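PDB 3EUO: type III Pentaketide Synthase from Neurospora crassa, which probably condenses acyl units into pentaketide products, as a type III polyketide synthase of the chalcone/stilbene synthase family. Local coordinates for residues Y119-A124 and L133-L138; T104-T109 and R168-A173. All blocks are in the same frame, centred on the assembly; numbering follows the deposited sequence.

Contact 1 of 2, residues Y119-A124 and L133-L138; sequences YDHYVA and LEKVLL
L133 opens the contact just before strand 134-138 begins, its CD2 methyl lying 3.9 Å from A124 CB on the helix. K135 then reaches across to the helix. A bend in its chain (chi3 -75°) brings the ammonium against CA and CB of H121, with NZ 3.3 Å from H121 CA, and on the way the aliphatic part slants past D120, whose OD2 is 3.6 Å from K135 CD. The two charges do not close a salt bridge, since D120 OD2 and K135 NZ remain 4.4 Å apart; their attraction probably still favours this pairing. A water 2.7 Å from D120 OD2 and 3.0 Å from V136 O can bridge the carboxylate to the main chain, though it has more acceptors in reach than protons to give. This is the returning half of a beta-alpha-beta unit, made of strand 105-109, helix 119-127 and strand 134-138: helix and final strand run at 137° to each other. V136 points its side chain away from the helix. L137 turns back to the helix and packs beside the acid. Its CB and CD2 lie against the D120 carboxylate, and its CD1 meets the Y119 ring obliquely, 3.7 Å from Y119 CE2. That ring is held at its far end by a hydrogen bond from Y119 OH to T109 O, and F77 packs edge-to-face with it. The strand, outermost in its own chain, also meets the second subunit, where R151 and N155 of that subunit hold E134 OE1, L138 of that subunit packs on V136, and backbone hydrogen bonds reach across from L137.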
ATOM      1  N   TYR A 119       7.661  -6.115   1.553  1.00 12.31           N
ATOM      2  CA  TYR A 119       8.408  -6.660   2.690  1.00 12.11           C
ATOM      3  C   TYR A 119       7.539  -7.540   3.565  1.00 11.93           C
ATOM      4  O   TYR A 119       8.044  -8.455   4.225  1.00 11.84           O
ATOM      5  CB  TYR A 119       9.073  -5.544   3.517  1.00 12.42           C
ATOM      6  CG  TYR A 119       8.209  -4.916   4.600  1.00 12.29           C
ATOM      7  CD1 TYR A 119       8.180  -5.452   5.897  1.00 13.50           C
ATOM      8  CD2 TYR A 119       7.439  -3.773   4.338  1.00 12.88           C
ATOM      9  CE1 TYR A 119       7.399  -4.877   6.901  1.00 14.33           C
ATOM     10  CE2 TYR A 119       6.647  -3.185   5.344  1.00 12.22           C
ATOM     11  CZ  TYR A 119       6.634  -3.742   6.616  1.00 13.32           C
ATOM     12  OH  TYR A 119       5.868  -3.172   7.602  1.00 12.19           O
ATOM     13  N   ASP A 120       6.232  -7.270   3.556  1.00 11.99           N
ATOM     14  CA  ASP A 120       5.289  -8.037   4.352  1.00 11.90           C
ATOM     15  C   ASP A 120       5.302  -9.517   3.984  1.00 11.97           C
ATOM     16  O   ASP A 120       5.152 -10.378   4.857  1.00 12.19           O
ATOM     17  CB  ASP A 120       3.872  -7.443   4.278  1.00 12.11           C
ATOM     18  CG  ASP A 120       3.312  -7.376   2.862  1.00 13.27           C
ATOM     19  OD1 ASP A 120       4.092  -7.285   1.886  1.00 15.45           O
ATOM     20  OD2 ASP A 120       2.063  -7.398   2.736  1.00 13.66           O
ATOM     21  N   HIS A 121       5.482  -9.805   2.697  1.00 11.55           N
ATOM     22  CA  HIS A 121       5.612 -11.187   2.252  1.00 12.15           C
ATOM     23  C   HIS A 121       6.697 -11.938   3.021  1.00 12.12           C
ATOM     24  O   HIS A 121       6.462 -13.041   3.541  1.00 12.27           O
ATOM     25  CB  HIS A 121       5.923 -11.263   0.762  1.00 11.91           C
ATOM     26  CG  HIS A 121       6.189 -12.660   0.297  1.00 12.72           C
ATOM     27  ND1 HIS A 121       7.458 -13.199   0.242  1.00 13.76           N
ATOM     28  CD2 HIS A 121       5.342 -13.650  -0.067  1.00 11.35           C
ATOM     29  CE1 HIS A 121       7.381 -14.455  -0.158  1.00 12.45           C
ATOM     30  NE2 HIS A 121       6.108 -14.751  -0.359  1.00 14.30           N
ATOM     31  N   TYR A 122       7.878 -11.332   3.088  1.00 12.34           N
ATOM     32  CA  TYR A 122       9.050 -11.957   3.702  1.00 12.91           C
ATOM     33  C   TYR A 122       8.856 -12.117   5.211  1.00 13.07           C
ATOM     34  O   TYR A 122       9.199 -13.162   5.784  1.00 13.05           O
ATOM     35  CB  TYR A 122      10.315 -11.160   3.371  1.00 13.68           C
ATOM     36  CG  TYR A 122      10.583 -11.094   1.882  1.00 13.67           C
ATOM     37  CD1 TYR A 122      11.422 -12.025   1.262  1.00 15.36           C
ATOM     38  CD2 TYR A 122       9.986 -10.113   1.090  1.00 15.63           C
ATOM     39  CE1 TYR A 122      11.667 -11.972  -0.116  1.00 15.14           C
ATOM     40  CE2 TYR A 122      10.224 -10.051  -0.288  1.00 14.90           C
ATOM     41  CZ  TYR A 122      11.062 -10.984  -0.877  1.00 15.95           C
ATOM     42  OH  TYR A 122      11.292 -10.920  -2.238  1.00 16.38           O
ATOM     43  N   VAL A 123       8.261 -11.108   5.843  1.00 13.48           N
ATOM     44  CA  VAL A 123       7.938 -11.194   7.274  1.00 13.81           C
ATOM     45  C   VAL A 123       6.970 -12.353   7.537  1.00 14.38           C
ATOM     46  O   VAL A 123       7.223 -13.202   8.397  1.00 14.16           O
ATOM     47  CB  VAL A 123       7.347  -9.871   7.832  1.00 13.76           C
ATOM     48  CG1 VAL A 123       6.942 -10.045   9.315  1.00 14.22           C
ATOM     49  CG2 VAL A 123       8.350  -8.736   7.697  1.00 13.57           C
ATOM     50  N   ALA A 124       5.877 -12.386   6.776  1.00 15.08           N
ATOM     51  CA  ALA A 124       4.870 -13.444   6.884  1.00 15.88           C
ATOM     52  C   ALA A 124       5.454 -14.847   6.671  1.00 16.49           C
ATOM     53  O   ALA A 124       5.090 -15.788   7.383  1.00 16.53           O
ATOM     54  CB  ALA A 124       3.733 -13.190   5.918  1.00 16.33           C
ATOM     55  N   LEU A 133      -3.217 -16.231   3.724  1.00 14.10           N
ATOM     56  CA  LEU A 133      -3.245 -14.976   4.467  1.00 13.31           C
ATOM     57  C   LEU A 133      -3.654 -13.828   3.553  1.00 13.41           C
ATOM     58  O   LEU A 133      -3.157 -13.710   2.428  1.00 13.54           O
ATOM     59  CB  LEU A 133      -1.853 -14.695   5.036  1.00 13.24           C
ATOM     60  CG  LEU A 133      -1.622 -13.417   5.841  1.00 12.07           C
ATOM     61  CD1 LEU A 133      -2.383 -13.505   7.155  1.00 13.94           C
ATOM     62  CD2 LEU A 133      -0.131 -13.292   6.102  1.00 13.06           C
ATOM     63  N   GLU A 134      -4.574 -12.992   4.023  1.00 13.06           N
ATOM     64  CA  GLU A 134      -4.950 -11.805   3.262  1.00 13.21           C
ATOM     65  C   GLU A 134      -4.075 -10.636   3.708  1.00 12.77           C
ATOM     66  O   GLU A 134      -4.132 -10.221   4.878  1.00 12.39           O
ATOM     67  CB  GLU A 134      -6.438 -11.481   3.438  1.00 12.87           C
ATOM     68  CG  GLU A 134      -7.392 -12.551   2.905  1.00 14.33           C
ATOM     69  CD  GLU A 134      -8.838 -12.103   2.897  1.00 14.89           C
ATOM     70  OE1 GLU A 134      -9.175 -11.150   2.155  1.00 17.56           O
ATOM     71  OE2 GLU A 134      -9.645 -12.704   3.640  1.00 16.07           O
ATOM     72  N   LYS A 135      -3.262 -10.117   2.786  1.00 12.01           N
ATOM     73  CA  LYS A 135      -2.323  -9.050   3.124  1.00 12.36           C
ATOM     74  C   LYS A 135      -2.717  -7.718   2.498  1.00 11.79           C
ATOM     75  O   LYS A 135      -3.301  -7.666   1.407  1.00 12.11           O
ATOM     76  CB  LYS A 135      -0.877  -9.402   2.737  1.00 11.72           C
ATOM     77  CG  LYS A 135      -0.320 -10.682   3.348  1.00 12.42           C
ATOM     78  CD  LYS A 135       1.129 -10.878   2.938  1.00 14.05           C
ATOM     79  CE  LYS A 135       1.202 -11.339   1.461  1.00 18.68           C
ATOM     80  NZ  LYS A 135       2.604 -11.379   1.013  1.00 24.22           N
ATOM     81  N   VAL A 136      -2.406  -6.656   3.233  1.00 11.47           N
ATOM     82  CA  VAL A 136      -2.517  -5.279   2.780  1.00 11.24           C
ATOM     83  C   VAL A 136      -1.207  -4.597   3.160  1.00 11.45           C
ATOM     84  O   VAL A 136      -0.869  -4.501   4.355  1.00 11.82           O
ATOM     85  CB  VAL A 136      -3.697  -4.545   3.476  1.00 11.11           C
ATOM     86  CG1 VAL A 136      -3.606  -3.028   3.279  1.00 10.94           C
ATOM     87  CG2 VAL A 136      -5.037  -5.071   2.972  1.00 11.34           C
ATOM     88  N   LEU A 137      -0.467  -4.138   2.144  1.00 11.59           N
ATOM     89  CA  LEU A 137       0.726  -3.319   2.371  1.00 11.07           C
ATOM     90  C   LEU A 137       0.416  -1.895   1.981  1.00 11.07           C
ATOM     91  O   LEU A 137       0.321  -1.578   0.796  1.00 11.09           O
ATOM     92  CB  LEU A 137       1.945  -3.839   1.585  1.00 11.06           C
ATOM     93  CG  LEU A 137       3.240  -3.007   1.678  1.00 11.85           C
ATOM     94  CD1 LEU A 137       3.732  -2.848   3.120  1.00 13.51           C
ATOM     95  CD2 LEU A 137       4.335  -3.588   0.788  1.00 11.48           C
ATOM     96  N   LEU A 138       0.284  -1.035   2.987  1.00 10.70           N
ATOM     97  CA  LEU A 138      -0.043   0.371   2.757  1.00 11.00           C
ATOM     98  C   LEU A 138       1.147   1.167   2.253  1.00 11.40           C
ATOM     99  O   LEU A 138       2.285   0.936   2.669  1.00 12.04           O
ATOM    100  CB  LEU A 138      -0.558   1.017   4.050  1.00 10.99           C
ATOM    101  CG  LEU A 138      -1.809   0.392   4.652  1.00  9.93           C
ATOM    102  CD1 LEU A 138      -2.177   1.126   5.934  1.00 12.50           C
ATOM    103  CD2 LEU A 138      -2.985   0.444   3.666  1.00 11.68           C
TER
HETATM  104  O   HOH W   1       0.755  -6.905   5.047  1.00 12.26           O

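Contact 2 of 2, residues T104-T109 and R168-A173; sequences THMVST and RILVLA
Two neighbouring parallel strands, 105-109 and 168-173, pair here residue for residue in the interior of the large mixed sheet, H105 opposite I169 through to T109 opposite A173. Their axes come within 4.6 Å and diverge by only 16°, and main-chain bonds join them along the whole length. V107 uses both of its polar backbone atoms: its N donates to L170 O at 2.8 Å and its O accepts from L172 N. H105 O takes L170 N in the same way; T109 N donates to L172 O, and the pairing runs on to L174. At the start a side chain substitutes for a backbone partner. T104 N donates to R168 O at 2.9 Å, while T104 OG1, placed between backbone N and carbonyl carbon (chi1 60°), accepts R168 N at 3.0 Å. The same hydroxyl lies in the plane of the H105 imidazole at its edge, 2.7 Å from H105 ND1 and hydrogen-bonded to it, which probably helps to fix the turn of the ring. I169 sets its CD1 over one face of that imidazole, toward the rim, in a CH-pi contact: the methyl sits 3.9 Å from the ring centroid, 27° off the normal. H160 of helix 145-162 meets the ring edge-to-face. Further along this face V107 CG2 packs on I169 CG2 at 3.9 Å, and T109 CG2 rests 3.7 Å from A173 CB; L156 of the same helix touches both V107 and I169. On the other face M106 runs beside L170, and S108 OG lies against the side chain of L172, under helix 119-127. Parallel strands inside a mixed sheet, with helices packed on both faces, are characteristic of the layered alpha/beta thiolase fold shared by chalcone and stilbene synthases.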
ATOM      1  N   THR A 104      -5.403 -14.266  10.309  1.00 14.95           N
ATOM      2  CA  THR A 104      -6.302 -14.246   9.156  1.00 14.59           C
ATOM      3  C   THR A 104      -5.981 -13.148   8.141  1.00 13.89           C
ATOM      4  O   THR A 104      -6.246 -13.306   6.948  1.00 13.61           O
ATOM      5  CB  THR A 104      -7.772 -14.073   9.591  1.00 14.29           C
ATOM      6  OG1 THR A 104      -7.910 -12.833  10.300  1.00 15.69           O
ATOM      7  CG2 THR A 104      -8.224 -15.230  10.486  1.00 14.58           C
ATOM      8  N   HIS A 105      -5.451 -12.027   8.629  1.00 13.39           N
ATOM      9  CA  HIS A 105      -5.086 -10.898   7.778  1.00 12.80           C
ATOM     10  C   HIS A 105      -3.782 -10.319   8.310  1.00 12.33           C
ATOM     11  O   HIS A 105      -3.431 -10.512   9.482  1.00 12.44           O
ATOM     12  CB  HIS A 105      -6.097  -9.741   7.855  1.00 12.96           C
ATOM     13  CG  HIS A 105      -7.528 -10.096   7.577  1.00 13.63           C
ATOM     14  ND1 HIS A 105      -8.276 -10.911   8.401  1.00 15.33           N
ATOM     15  CD2 HIS A 105      -8.380  -9.640   6.630  1.00 14.69           C
ATOM     16  CE1 HIS A 105      -9.513 -10.985   7.940  1.00 15.65           C
ATOM     17  NE2 HIS A 105      -9.606 -10.213   6.870  1.00 15.16           N
ATOM     18  N   MET A 106      -3.094  -9.566   7.459  1.00 11.89           N
ATOM     19  CA  MET A 106      -1.924  -8.791   7.845  1.00 10.88           C
ATOM     20  C   MET A 106      -2.107  -7.406   7.229  1.00 11.10           C
ATOM     21  O   MET A 106      -2.433  -7.298   6.048  1.00 11.48           O
ATOM     22  CB  MET A 106      -0.652  -9.468   7.318  1.00 11.21           C
ATOM     23  CG  MET A 106       0.670  -8.836   7.733  1.00 12.37           C
ATOM     24  SD  MET A 106       2.052  -9.875   7.144  1.00  7.38           S
ATOM     25  CE  MET A 106       2.396 -10.886   8.558  1.00 18.15           C
ATOM     26  N   VAL A 107      -1.965  -6.354   8.031  1.00 11.10           N
ATOM     27  CA  VAL A 107      -1.968  -4.981   7.494  1.00 11.20           C
ATOM     28  C   VAL A 107      -0.644  -4.345   7.880  1.00 11.80           C
ATOM     29  O   VAL A 107      -0.391  -4.118   9.062  1.00 12.23           O
ATOM     30  CB  VAL A 107      -3.141  -4.110   8.018  1.00 11.29           C
ATOM     31  CG1 VAL A 107      -3.096  -2.715   7.386  1.00 11.77           C
ATOM     32  CG2 VAL A 107      -4.486  -4.763   7.718  1.00 10.79           C
ATOM     33  N   SER A 108       0.191  -4.065   6.882  1.00 11.30           N
ATOM     34  CA  SER A 108       1.552  -3.579   7.110  1.00 11.73           C
ATOM     35  C   SER A 108       1.743  -2.208   6.508  1.00 11.15           C
ATOM     36  O   SER A 108       1.052  -1.836   5.566  1.00 11.14           O
ATOM     37  CB  SER A 108       2.587  -4.538   6.505  1.00 11.43           C
ATOM     38  OG  SER A 108       2.413  -5.853   7.011  1.00 12.88           O
ATOM     39  N   THR A 109       2.701  -1.464   7.042  1.00 11.68           N
ATOM     40  CA  THR A 109       3.017  -0.159   6.478  1.00 11.69           C
ATOM     41  C   THR A 109       4.518   0.098   6.515  1.00 11.61           C
ATOM     42  O   THR A 109       5.233  -0.433   7.371  1.00 11.99           O
ATOM     43  CB  THR A 109       2.209   0.965   7.178  1.00 12.12           C
ATOM     44  OG1 THR A 109       2.351   2.200   6.461  1.00 13.23           O
ATOM     45  CG2 THR A 109       2.635   1.146   8.619  1.00 12.35           C
ATOM     46  N   ARG A 168      -8.131 -12.369  13.224  1.00 13.72           N
ATOM     47  CA  ARG A 168      -6.963 -12.039  14.025  1.00 13.20           C
ATOM     48  C   ARG A 168      -5.971 -11.398  13.073  1.00 12.77           C
ATOM     49  O   ARG A 168      -5.418 -12.076  12.195  1.00 12.79           O
ATOM     50  CB  ARG A 168      -6.351 -13.301  14.645  1.00 13.22           C
ATOM     51  CG  ARG A 168      -7.353 -14.185  15.406  1.00 14.41           C
ATOM     52  CD  ARG A 168      -7.804 -13.572  16.749  1.00 16.35           C
ATOM     53  NE  ARG A 168      -8.653 -14.521  17.477  1.00 16.68           N
ATOM     54  CZ  ARG A 168      -9.979 -14.608  17.358  1.00 16.45           C
ATOM     55  NH1 ARG A 168     -10.647 -13.793  16.551  1.00 16.90           N
ATOM     56  NH2 ARG A 168     -10.640 -15.528  18.050  1.00 16.18           N
ATOM     57  N   ILE A 169      -5.748 -10.096  13.235  1.00 12.04           N
ATOM     58  CA  ILE A 169      -4.973  -9.354  12.248  1.00 11.74           C
ATOM     59  C   ILE A 169      -3.632  -8.880  12.794  1.00 11.77           C
ATOM     60  O   ILE A 169      -3.579  -8.170  13.797  1.00 12.24           O
ATOM     61  CB  ILE A 169      -5.773  -8.163  11.667  1.00 11.88           C
ATOM     62  CG1 ILE A 169      -7.128  -8.661  11.128  1.00 11.37           C
ATOM     63  CG2 ILE A 169      -4.936  -7.424  10.600  1.00 11.38           C
ATOM     64  CD1 ILE A 169      -7.884  -7.677  10.243  1.00 11.75           C
ATOM     65  N   LEU A 170      -2.551  -9.280  12.124  1.00 11.76           N
ATOM     66  CA  LEU A 170      -1.234  -8.754  12.434  1.00 11.64           C
ATOM     67  C   LEU A 170      -1.125  -7.371  11.809  1.00 11.60           C
ATOM     68  O   LEU A 170      -1.130  -7.245  10.579  1.00 12.08           O
ATOM     69  CB  LEU A 170      -0.120  -9.673  11.903  1.00 11.39           C
ATOM     70  CG  LEU A 170       1.329  -9.190  12.092  1.00 11.96           C
ATOM     71  CD1 LEU A 170       1.648  -8.859  13.555  1.00 12.56           C
ATOM     72  CD2 LEU A 170       2.318 -10.206  11.569  1.00 11.83           C
ATOM     73  N   VAL A 171      -1.019  -6.351  12.657  1.00 11.57           N
ATOM     74  CA  VAL A 171      -0.854  -4.962  12.207  1.00 11.30           C
ATOM     75  C   VAL A 171       0.591  -4.541  12.449  1.00 11.32           C
ATOM     76  O   VAL A 171       1.047  -4.513  13.590  1.00 11.63           O
ATOM     77  CB  VAL A 171      -1.797  -3.989  12.941  1.00 11.46           C
ATOM     78  CG1 VAL A 171      -1.881  -2.656  12.179  1.00 10.15           C
ATOM     79  CG2 VAL A 171      -3.193  -4.594  13.108  1.00 11.27           C
ATOM     80  N   LEU A 172       1.301  -4.192  11.380  1.00 11.28           N
ATOM     81  CA  LEU A 172       2.757  -4.076  11.453  1.00 11.08           C
ATOM     82  C   LEU A 172       3.291  -2.796  10.813  1.00 10.98           C
ATOM     83  O   LEU A 172       2.881  -2.434   9.717  1.00 11.14           O
ATOM     84  CB  LEU A 172       3.411  -5.306  10.792  1.00 11.11           C
ATOM     85  CG  LEU A 172       4.944  -5.353  10.635  1.00 11.63           C
ATOM     86  CD1 LEU A 172       5.637  -5.491  11.987  1.00 11.74           C
ATOM     87  CD2 LEU A 172       5.364  -6.485   9.685  1.00 11.20           C
ATOM     88  N   ALA A 173       4.215  -2.133  11.505  1.00 10.87           N
ATOM     89  CA  ALA A 173       4.936  -0.989  10.933  1.00 10.78           C
ATOM     90  C   ALA A 173       6.433  -1.210  11.042  1.00 11.43           C
ATOM     91  O   ALA A 173       6.938  -1.611  12.097  1.00 11.61           O
ATOM     92  CB  ALA A 173       4.542   0.295  11.630  1.00 11.34           C
TER

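The two contacts share strand 105-109 as a middle element: contact 2 joins it to strand 168-175, and strand 134-138 of contact 1 pairs with its other edge. S108 contributes to that second junction with both backbone atoms, S108 N 2.8 Å from V136 O and S108 O 2.8 Å from L138 N, probable hydrogen bonds, alongside M106. Its side chain also meets the helix, with S108 OG 3.5 Å from D120 CB. The centres of contact 1 and contact 2 are about 7 Å apart. Shortly beyond L138 comes C143, seen as 3-sulfinoalanine, consistent with the reactive cysteine of this family; the chain then enters helix 145-162, which packs on the H105, V107 and I169 face of contact 2.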